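Local coordinates for Agap007691-pb (Anopheles gambiae, PDB 5C98), which is a serpin of unestablished function, a member of a family whose usual role is the inhibition of serine proteases, at residues V103-F113 with L307-R315; A40-L50 with L318-Y326. All blocks are in the same frame, centred on the assembly; numbering follows the deposited sequence. Where two conformers were deposited one is given.

Contact 1 (V103-F113 with L307-R315)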
loop_
_atom_site.group_PDB
_atom_site.type_symbol
_atom_site.label_atom_id
_atom_site.label_comp_id
_atom_site.label_asym_id
_atom_site.label_seq_id
_atom_site.Cartn_x
_atom_site.Cartn_y
_atom_site.Cartn_z
ATOM N N VAL A 103 11.166 -9.890 -16.819
ATOM C CA VAL A 103 11.469 -9.553 -18.205
ATOM C C VAL A 103 11.488 -10.841 -19.017
ATOM O O VAL A 103 11.880 -11.909 -18.528
ATOM C CB VAL A 103 12.812 -8.800 -18.371
ATOM C CG1 VAL A 103 12.741 -7.412 -17.757
ATOM C CG2 VAL A 103 13.969 -9.599 -17.789
ATOM N N GLU A 104 11.055 -10.736 -20.271
ATOM C CA GLU A 104 11.108 -11.886 -21.175
ATOM C C GLU A 104 12.553 -12.312 -21.414
ATOM O O GLU A 104 13.376 -11.538 -21.917
ATOM C CB GLU A 104 10.426 -11.537 -22.504
ATOM C CG GLU A 104 10.636 -12.539 -23.652
ATOM C CD GLU A 104 10.321 -13.983 -23.289
ATOM O OE1 GLU A 104 9.290 -14.225 -22.617
ATOM O OE2 GLU A 104 11.118 -14.865 -23.691
ATOM N N GLU A 105 12.848 -13.571 -21.098
ATOM C CA GLU A 105 14.227 -14.047 -21.081
ATOM C C GLU A 105 14.865 -14.105 -22.464
ATOM O O GLU A 105 16.093 -14.076 -22.557
ATOM C CB GLU A 105 14.301 -15.432 -20.440
ATOM C CG GLU A 105 13.577 -16.558 -21.208
ATOM C CD GLU A 105 13.550 -17.870 -20.436
ATOM O OE1 GLU A 105 13.948 -17.879 -19.254
ATOM O OE2 GLU A 105 13.125 -18.895 -21.014
ATOM N N THR A 106 14.085 -14.182 -23.537
ATOM C CA THR A 106 14.708 -14.333 -24.848
ATOM C C THR A 106 15.129 -13.010 -25.471
ATOM O O THR A 106 15.700 -13.034 -26.567
ATOM C CB THR A 106 13.786 -15.053 -25.833
ATOM O OG1 THR A 106 12.579 -14.306 -25.988
ATOM C CG2 THR A 106 13.482 -16.504 -25.375
ATOM N N LEU A 107 14.875 -11.878 -24.818
ATOM C CA LEU A 107 15.228 -10.567 -25.348
ATOM C C LEU A 107 16.427 -10.022 -24.582
ATOM O O LEU A 107 16.347 -9.812 -23.370
ATOM C CB LEU A 107 14.047 -9.600 -25.235
ATOM C CG LEU A 107 12.766 -9.987 -25.988
ATOM C CD1 LEU A 107 11.699 -8.935 -25.772
ATOM C CD2 LEU A 107 13.063 -10.150 -27.470
ATOM N N ARG A 108 17.500 -9.718 -25.302
ATOM C CA ARG A 108 18.648 -9.077 -24.683
ATOM C C ARG A 108 18.258 -7.711 -24.130
ATOM O O ARG A 108 17.537 -6.946 -24.773
ATOM C CB ARG A 108 19.763 -8.928 -25.718
ATOM C CG ARG A 108 21.051 -8.386 -25.160
ATOM C CD ARG A 108 22.139 -8.384 -26.228
ATOM N NE ARG A 108 23.058 -7.258 -26.095
ATOM C CZ ARG A 108 23.984 -6.951 -26.999
ATOM N NH1 ARG A 108 24.110 -7.688 -28.096
ATOM N NH2 ARG A 108 24.787 -5.909 -26.809
ATOM N N LEU A 109 18.725 -7.427 -22.922
ATOM C CA LEU A 109 18.459 -6.161 -22.254
ATOM C C LEU A 109 19.399 -5.064 -22.737
ATOM O O LEU A 109 20.558 -5.305 -23.077
ATOM C CB LEU A 109 18.634 -6.324 -20.745
ATOM C CG LEU A 109 17.638 -7.300 -20.097
ATOM C CD1 LEU A 109 18.002 -7.543 -18.651
ATOM C CD2 LEU A 109 16.223 -6.743 -20.209
ATOM N N ASP A 110 18.893 -3.832 -22.725
ATOM C CA ASP A 110 19.735 -2.685 -23.022
ATOM C C ASP A 110 20.699 -2.441 -21.868
ATOM O O ASP A 110 20.383 -2.693 -20.699
ATOM C CB ASP A 110 18.880 -1.439 -23.236
ATOM C CG ASP A 110 19.726 -0.196 -23.481
ATOM O OD1 ASP A 110 20.373 -0.162 -24.531
ATOM O OD2 ASP A 110 19.728 0.700 -22.610
ATOM N N SER A 111 21.865 -1.888 -22.208
ATOM C CA SER A 111 22.924 -1.685 -21.222
ATOM C C SER A 111 22.536 -0.699 -20.130
ATOM O O SER A 111 22.976 -0.848 -18.986
ATOM C CB SER A 111 24.212 -1.260 -21.924
ATOM O OG SER A 111 23.968 -0.114 -22.722
ATOM N N GLU A 112 21.734 0.321 -20.445
ATOM C CA GLU A 112 21.343 1.261 -19.402
ATOM C C GLU A 112 20.308 0.647 -18.470
ATOM O O GLU A 112 20.322 0.910 -17.261
ATOM C CB GLU A 112 20.849 2.571 -20.014
ATOM C CG GLU A 112 22.011 3.455 -20.474
ATOM C CD GLU A 112 22.738 4.092 -19.296
ATOM O OE1 GLU A 112 22.139 5.026 -18.700
ATOM O OE2 GLU A 112 23.863 3.648 -18.972
ATOM N N PHE A 113 19.390 -0.168 -19.003
ATOM C CA PHE A 113 18.468 -0.886 -18.138
ATOM C C PHE A 113 19.236 -1.785 -17.176
ATOM O O PHE A 113 18.929 -1.835 -15.982
ATOM C CB PHE A 113 17.512 -1.723 -18.978
ATOM C CG PHE A 113 16.577 -2.566 -18.153
ATOM C CD1 PHE A 113 15.408 -2.045 -17.642
ATOM C CD2 PHE A 113 16.889 -3.865 -17.851
ATOM C CE1 PHE A 113 14.562 -2.802 -16.854
ATOM C CE2 PHE A 113 16.029 -4.632 -17.075
ATOM C CZ PHE A 113 14.868 -4.091 -16.578
ATOM N N LEU A 307 9.034 2.667 -23.105
ATOM C CA LEU A 307 10.160 2.339 -22.223
ATOM C C LEU A 307 11.275 1.628 -22.970
ATOM O O LEU A 307 11.040 0.627 -23.664
ATOM C CB LEU A 307 9.718 1.442 -21.072
ATOM C CG LEU A 307 8.541 1.973 -20.259
ATOM C CD1 LEU A 307 8.166 1.050 -19.101
ATOM C CD2 LEU A 307 8.841 3.370 -19.746
ATOM N N HIS A 308 12.489 2.125 -22.795
ATOM C CA HIS A 308 13.669 1.535 -23.425
ATOM C C HIS A 308 14.271 0.519 -22.469
ATOM O O HIS A 308 15.054 0.851 -21.588
ATOM C CB HIS A 308 14.683 2.606 -23.786
ATOM C CG HIS A 308 15.873 2.078 -24.511
ATOM N ND1 HIS A 308 17.092 2.713 -24.491
ATOM C CD2 HIS A 308 16.035 0.974 -25.278
ATOM C CE1 HIS A 308 17.957 2.021 -25.207
ATOM N NE2 HIS A 308 17.340 0.961 -25.695
ATOM N N VAL A 309 13.875 -0.741 -22.643
ATOM C CA VAL A 309 14.320 -1.834 -21.795
ATOM C C VAL A 309 15.244 -2.783 -22.541
ATOM O O VAL A 309 16.224 -3.270 -21.971
ATOM C CB VAL A 309 13.100 -2.594 -21.265
ATOM C CG1 VAL A 309 13.509 -3.873 -20.525
ATOM C CG2 VAL A 309 12.273 -1.670 -20.401
ATOM N N PHE A 310 14.935 -3.065 -23.800
ATOM C CA PHE A 310 15.604 -4.115 -24.557
ATOM C C PHE A 310 16.600 -3.570 -25.578
ATOM O O PHE A 310 16.530 -2.426 -26.033
ATOM C CB PHE A 310 14.544 -4.967 -25.240
ATOM C CG PHE A 310 13.611 -5.625 -24.268
ATOM C CD1 PHE A 310 14.059 -6.671 -23.488
ATOM C CD2 PHE A 310 12.320 -5.164 -24.072
ATOM C CE1 PHE A 310 13.250 -7.265 -22.559
ATOM C CE2 PHE A 310 11.503 -5.765 -23.148
ATOM C CZ PHE A 310 11.968 -6.815 -22.390
ATOM N N HIS A 311 17.543 -4.435 -25.938
ATOM C CA HIS A 311 18.610 -4.063 -26.844
ATOM C C HIS A 311 18.095 -3.777 -28.252
ATOM O O HIS A 311 18.415 -2.734 -28.837
ATOM C CB HIS A 311 19.621 -5.203 -26.873
ATOM C CG HIS A 311 20.694 -5.016 -27.886
ATOM N ND1 HIS A 311 21.673 -4.063 -27.741
ATOM C CD2 HIS A 311 20.923 -5.622 -29.074
ATOM C CE1 HIS A 311 22.482 -4.111 -28.785
ATOM N NE2 HIS A 311 22.047 -5.045 -29.611
ATOM N N ASP A 312 17.328 -4.701 -28.831
ATOM C CA ASP A 312 16.968 -4.594 -30.245
ATOM C C ASP A 312 15.534 -5.043 -30.506
ATOM O O ASP A 312 15.266 -5.760 -31.476
ATOM C CB ASP A 312 17.929 -5.407 -31.111
ATOM C CG ASP A 312 18.001 -6.867 -30.693
ATOM O OD1 ASP A 312 17.104 -7.330 -29.959
ATOM O OD2 ASP A 312 18.965 -7.553 -31.099
ATOM N N SER A 313 14.589 -4.636 -29.659
ATOM C CA SER A 313 13.190 -4.949 -29.906
ATOM C C SER A 313 12.254 -3.745 -29.897
ATOM O O SER A 313 11.048 -3.926 -30.091
ATOM C CB SER A 313 12.691 -6.013 -28.920
ATOM O OG SER A 313 12.624 -5.500 -27.609
ATOM N N GLY A 314 12.763 -2.537 -29.709
ATOM C CA GLY A 314 11.933 -1.351 -29.691
ATOM C C GLY A 314 11.342 -1.071 -28.323
ATOM O O GLY A 314 11.169 -1.958 -27.487
ATOM N N ARG A 315 11.019 0.202 -28.098
ATOM C CA ARG A 315 10.440 0.589 -26.820
ATOM C C ARG A 315 9.182 -0.221 -26.538
ATOM O O ARG A 315 8.441 -0.596 -27.448
ATOM C CB ARG A 315 10.091 2.080 -26.822
ATOM C CG ARG A 315 11.267 2.993 -26.626
ATOM C CD ARG A 315 10.887 4.464 -26.693
ATOM N NE ARG A 315 12.085 5.267 -26.739
ATOM C CZ ARG A 315 12.760 5.713 -25.684
ATOM N NH1 ARG A 315 12.308 5.499 -24.441
ATOM N NH2 ARG A 315 13.882 6.372 -25.892
HETATM O O HOH W 1 16.311 -7.127 -27.392
HETATM O O HOH W 2 17.379 -9.916 -28.284
HETATM O O HOH W 3 17.603 1.577 -21.129
#
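Arg108 O is gripped twice: His311 N donates to it at 2.8 Å along an almost straight N-H line (174°), and a water that is itself held by Asp312 N donates as well. Two residues on, Asp110 N donates to Val309 O, also at 2.8 Å, and the two bonds flank Leu109 and Phe310, joining the two loops. The Phe310 ring is packed on both faces. Leu107 CD1 sits over one face, 3.8 Å from the centroid, while the CG1 methyl of Val309 covers the opposite face. That same methyl, placed anti to its own backbone N (chi1 172°), also lies 3.9 Å from the centroid of the Phe113 ring, so a single branched residue wedges between two aromatics. Toward solvent the pairing is polar and flat: the guanidinium of Arg108 stacks on the His311 imidazole, centres 3.6 Å apart and planes within 7°. Asp110 accepts from Glu112 N through OD2, which also takes a water shared with His308 O, tying the helix start to the second loop. The whole is an isolated antiparallel beta bridge, Leu109 and Phe310 forming its non-hydrogen-bonded pair, directly before the N-cap residue Asp110 of helix 111-119, at one end of the serpin's main sheet.

Contact 2 (A40-L50 with L318-Y326)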
loop_
_atom_site.group_PDB
_atom_site.type_symbol
_atom_site.label_atom_id
_atom_site.label_comp_id
_atom_site.label_asym_id
_atom_site.label_seq_id
_atom_site.Cartn_x
_atom_site.Cartn_y
_atom_site.Cartn_z
ATOM N N ALA A 40 -5.962 -2.817 1.169
ATOM C CA ALA A 40 -4.750 -2.163 1.619
ATOM C C ALA A 40 -3.925 -1.914 0.366
ATOM O O ALA A 40 -3.719 -2.837 -0.436
ATOM C CB ALA A 40 -3.988 -3.033 2.620
ATOM N N VAL A 41 -3.477 -0.678 0.194
ATOM C CA VAL A 41 -2.625 -0.280 -0.920
ATOM C C VAL A 41 -1.505 0.620 -0.407
ATOM O O VAL A 41 -1.612 1.253 0.645
ATOM C CB VAL A 41 -3.400 0.424 -2.060
ATOM C CG1 VAL A 41 -4.306 -0.574 -2.780
ATOM C CG2 VAL A 41 -4.220 1.611 -1.531
ATOM N N SER A 42 -0.420 0.715 -1.178
ATOM C CA SER A 42 0.661 1.653 -0.896
ATOM C C SER A 42 0.929 2.452 -2.154
ATOM O O SER A 42 1.780 2.086 -2.971
ATOM C CB SER A 42 1.912 0.901 -0.460
ATOM O OG SER A 42 2.974 1.799 -0.293
ATOM N N PRO A 43 0.205 3.542 -2.346
ATOM C CA PRO A 43 0.502 4.417 -3.489
ATOM C C PRO A 43 1.933 4.915 -3.473
ATOM O O PRO A 43 2.522 5.143 -4.534
ATOM C CB PRO A 43 -0.534 5.537 -3.330
ATOM C CG PRO A 43 -1.699 4.830 -2.603
ATOM C CD PRO A 43 -1.010 3.965 -1.628
ATOM N N TYR A 44 2.496 5.134 -2.294
ATOM C CA TYR A 44 3.879 5.580 -2.210
ATOM C C TYR A 44 4.793 4.572 -2.867
ATOM O O TYR A 44 5.702 4.957 -3.615
ATOM C CB TYR A 44 4.267 5.781 -0.745
ATOM C CG TYR A 44 5.625 6.438 -0.480
ATOM C CD1 TYR A 44 6.033 7.545 -1.209
ATOM C CD2 TYR A 44 6.426 5.997 0.551
ATOM C CE1 TYR A 44 7.229 8.179 -0.930
ATOM C CE2 TYR A 44 7.641 6.628 0.829
ATOM C CZ TYR A 44 8.010 7.701 0.086
ATOM O OH TYR A 44 9.191 8.357 0.350
ATOM N N HIS A 45 4.602 3.268 -2.591
ATOM C CA HIS A 45 5.468 2.300 -3.245
ATOM C C HIS A 45 5.125 2.121 -4.724
ATOM O O HIS A 45 6.012 1.794 -5.521
ATOM C CB HIS A 45 5.511 0.994 -2.504
ATOM C CG HIS A 45 6.685 0.170 -2.885
ATOM N ND1 HIS A 45 6.572 -1.065 -3.477
ATOM C CD2 HIS A 45 8.003 0.414 -2.751
ATOM C CE1 HIS A 45 7.785 -1.543 -3.706
ATOM N NE2 HIS A 45 8.671 -0.658 -3.283
ATOM N N VAL A 46 3.865 2.334 -5.117
ATOM C CA VAL A 46 3.534 2.391 -6.544
ATOM C C VAL A 46 4.426 3.426 -7.223
ATOM O O VAL A 46 5.052 3.158 -8.252
ATOM C CB VAL A 46 2.031 2.678 -6.738
ATOM C CG1 VAL A 46 1.699 3.115 -8.166
ATOM C CG2 VAL A 46 1.170 1.495 -6.328
ATOM N N ARG A 47 4.491 4.625 -6.647
ATOM C CA ARG A 47 5.345 5.700 -7.158
ATOM C C ARG A 47 6.810 5.283 -7.168
ATOM O O ARG A 47 7.518 5.467 -8.175
ATOM C CB ARG A 47 5.111 6.987 -6.341
ATOM C CG ARG A 47 6.139 8.088 -6.593
ATOM C CD ARG A 47 7.252 8.044 -5.570
ATOM N NE ARG A 47 8.187 9.159 -5.750
ATOM C CZ ARG A 47 7.969 10.386 -5.286
ATOM N NH1 ARG A 47 6.867 10.669 -4.605
ATOM N NH2 ARG A 47 8.887 11.334 -5.477
ATOM N N LEU A 48 7.292 4.722 -6.063
ATOM C CA LEU A 48 8.717 4.419 -5.990
ATOM C C LEU A 48 9.100 3.347 -6.992
ATOM O O LEU A 48 10.162 3.435 -7.645
ATOM C CB LEU A 48 9.113 3.994 -4.578
ATOM C CG LEU A 48 9.082 5.151 -3.589
ATOM C CD1 LEU A 48 9.222 4.606 -2.191
ATOM C CD2 LEU A 48 10.179 6.203 -3.838
ATOM N N ALA A 49 8.278 2.312 -7.103
ATOM C CA ALA A 49 8.611 1.224 -8.010
ATOM C C ALA A 49 8.518 1.685 -9.463
ATOM O O ALA A 49 9.425 1.448 -10.265
ATOM C CB ALA A 49 7.718 0.014 -7.761
ATOM N N LEU A 50 7.430 2.350 -9.823
ATOM C CA LEU A 50 7.274 2.766 -11.200
ATOM C C LEU A 50 8.334 3.789 -11.596
ATOM O O LEU A 50 8.744 3.838 -12.762
ATOM C CB LEU A 50 5.840 3.274 -11.383
ATOM C CG LEU A 50 5.296 3.449 -12.785
ATOM C CD1 LEU A 50 5.542 2.216 -13.648
ATOM C CD2 LEU A 50 3.814 3.774 -12.708
ATOM N N LEU A 318 4.732 -1.020 -20.256
ATOM C CA LEU A 318 4.693 -1.893 -19.097
ATOM C C LEU A 318 3.435 -2.733 -19.211
ATOM O O LEU A 318 2.332 -2.186 -19.272
ATOM C CB LEU A 318 4.694 -1.045 -17.840
ATOM C CG LEU A 318 4.687 -1.788 -16.512
ATOM C CD1 LEU A 318 5.802 -2.823 -16.432
ATOM C CD2 LEU A 318 4.765 -0.766 -15.353
ATOM N N ASN A 319 3.593 -4.057 -19.285
ATOM C CA ASN A 319 2.447 -4.927 -19.560
ATOM C C ASN A 319 1.554 -5.182 -18.354
ATOM O O ASN A 319 0.382 -5.533 -18.536
ATOM C CB ASN A 319 2.904 -6.269 -20.137
ATOM C CG ASN A 319 3.586 -6.114 -21.453
ATOM O OD1 ASN A 319 4.782 -6.343 -21.577
ATOM N ND2 ASN A 319 2.830 -5.658 -22.457
ATOM N N GLY A 320 2.060 -4.988 -17.141
ATOM C CA GLY A 320 1.288 -5.200 -15.945
ATOM C C GLY A 320 2.015 -4.660 -14.743
ATOM O O GLY A 320 3.247 -4.552 -14.755
ATOM N N PHE A 321 1.244 -4.311 -13.721
ATOM C CA PHE A 321 1.798 -3.861 -12.439
ATOM C C PHE A 321 0.800 -4.297 -11.382
ATOM O O PHE A 321 -0.317 -3.776 -11.350
ATOM C CB PHE A 321 1.994 -2.340 -12.439
ATOM C CG PHE A 321 2.660 -1.787 -11.193
ATOM C CD1 PHE A 321 3.202 -2.628 -10.228
ATOM C CD2 PHE A 321 2.738 -0.420 -10.992
ATOM C CE1 PHE A 321 3.823 -2.107 -9.072
ATOM C CE2 PHE A 321 3.341 0.086 -9.839
ATOM C CZ PHE A 321 3.876 -0.756 -8.899
ATOM N N ILE A 322 1.182 -5.262 -10.551
ATOM C CA ILE A 322 0.364 -5.785 -9.466
ATOM C C ILE A 322 1.024 -5.443 -8.141
ATOM O O ILE A 322 2.243 -5.578 -7.993
ATOM C CB ILE A 322 0.188 -7.314 -9.591
ATOM C CG1 ILE A 322 -0.543 -7.674 -10.894
ATOM C CG2 ILE A 322 -0.551 -7.869 -8.391
ATOM C CD1 ILE A 322 -1.932 -7.115 -11.030
ATOM N N GLN A 323 0.206 -5.050 -7.175
ATOM C CA GLN A 323 0.638 -4.811 -5.806
ATOM C C GLN A 323 -0.080 -5.755 -4.857
ATOM O O GLN A 323 -1.241 -6.108 -5.062
ATOM C CB GLN A 323 0.375 -3.375 -5.367
ATOM C CG GLN A 323 0.867 -3.033 -3.988
ATOM C CD GLN A 323 0.813 -1.546 -3.698
ATOM O OE1 GLN A 323 -0.256 -0.965 -3.501
ATOM N NE2 GLN A 323 1.975 -0.914 -3.674
ATOM N N HIS A 324 0.611 -6.172 -3.795
ATOM C CA HIS A 324 0.019 -6.987 -2.743
ATOM C C HIS A 324 0.498 -6.446 -1.414
ATOM O O HIS A 324 1.704 -6.263 -1.208
ATOM C CB HIS A 324 0.430 -8.456 -2.911
ATOM C CG HIS A 324 -0.588 -9.443 -2.440
ATOM N ND1 HIS A 324 -0.882 -10.594 -3.144
ATOM C CD2 HIS A 324 -1.352 -9.486 -1.325
ATOM C CE1 HIS A 324 -1.785 -11.293 -2.486
ATOM N NE2 HIS A 324 -2.094 -10.644 -1.376
ATOM N N CYS A 325 -0.447 -6.113 -0.545
ATOM C CA CYS A 325 -0.139 -5.479 0.719
ATOM C C CYS A 325 -0.653 -6.318 1.869
ATOM O O CYS A 325 -1.644 -7.039 1.740
ATOM C CB CYS A 325 -0.781 -4.112 0.811
ATOM S SG CYS A 325 0.001 -2.871 -0.284
ATOM N N TYR A 326 0.010 -6.181 3.007
ATOM C CA TYR A 326 -0.328 -6.910 4.215
ATOM C C TYR A 326 -0.225 -5.998 5.428
ATOM O O TYR A 326 0.701 -5.186 5.528
ATOM C CB TYR A 326 0.654 -8.063 4.407
ATOM C CG TYR A 326 0.515 -8.819 5.731
ATOM C CD1 TYR A 326 -0.457 -9.786 5.901
ATOM C CD2 TYR A 326 1.354 -8.536 6.798
ATOM C CE1 TYR A 326 -0.600 -10.481 7.135
ATOM C CE2 TYR A 326 1.225 -9.212 8.026
ATOM C CZ TYR A 326 0.270 -10.190 8.173
ATOM O OH TYR A 326 0.143 -10.885 9.382
#
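This is a buried helix-on-sheet contact in the middle of the serpin fold, where helix 43-50 and the short strand before it lie against strand 320-326 in what serpin literature calls the shutter region. The segment axes come within 10.1 Å, and their directions differ by 140°, so the helix runs broadly against the strand. Gln323 supplies the polar link. Its side chain is stretched out with CG opposite the backbone N (chi1 -177°), which brings the amide to the backbone of Ser42: OE1 accepts from Ser42 N at 2.9 Å, and NE2 donates to Ser42 O at 3.1 Å. Both N-H lines are nearly straight, although each donor stands above the carbonyl plane of its acceptor. A glutamine suits the place because one amide can satisfy both a donor and an acceptor of a buried backbone. Ser42 O accepts from Val46 N too. Ser42 is the N-cap residue: its OG accepts from His45 N and is also bonded to Leu367 O. Around this polar core the fit is apolar. Phe321 brings ring atom CE2 to Val46 CG1 at 3.8 Å and CZ to Ala49 CB at 4.1 Å, where alanine's small methyl lets the ring come close to the helix. At the other end Cys325 CB packs on Ala40 CB, 3.8 Å away. Ser173 of neighbouring strand 169-177 bonds both Gln323 NE2 and His45 ND1, strand 270-287 touches Ala40 and Val41, Pro43 and Tyr44 pack on helix 15-32, and Tyr44 and Leu48 on helix 75-89.

Overall arrangement
The centres of the two contacts lie about 22 Å apart. Contact 2 lies near the centre of the molecule, about 7 Å from it, while contact 1 is peripheral, about 29 Å out. Along the sequence the order is 40-50, 103-113, 307-315, 318-326, so the pairing in contact 1 falls between the two partners of contact 2. The loop 307-315 leads almost directly into strand 320-328, and Leu307 packs against Leu318 where the contacts touch. Strands 95-104 and 320-328 both flank strand 169-177 in the main serpin sheet: contact 1 fastens loops at its end, contact 2 backs its centre with a helix.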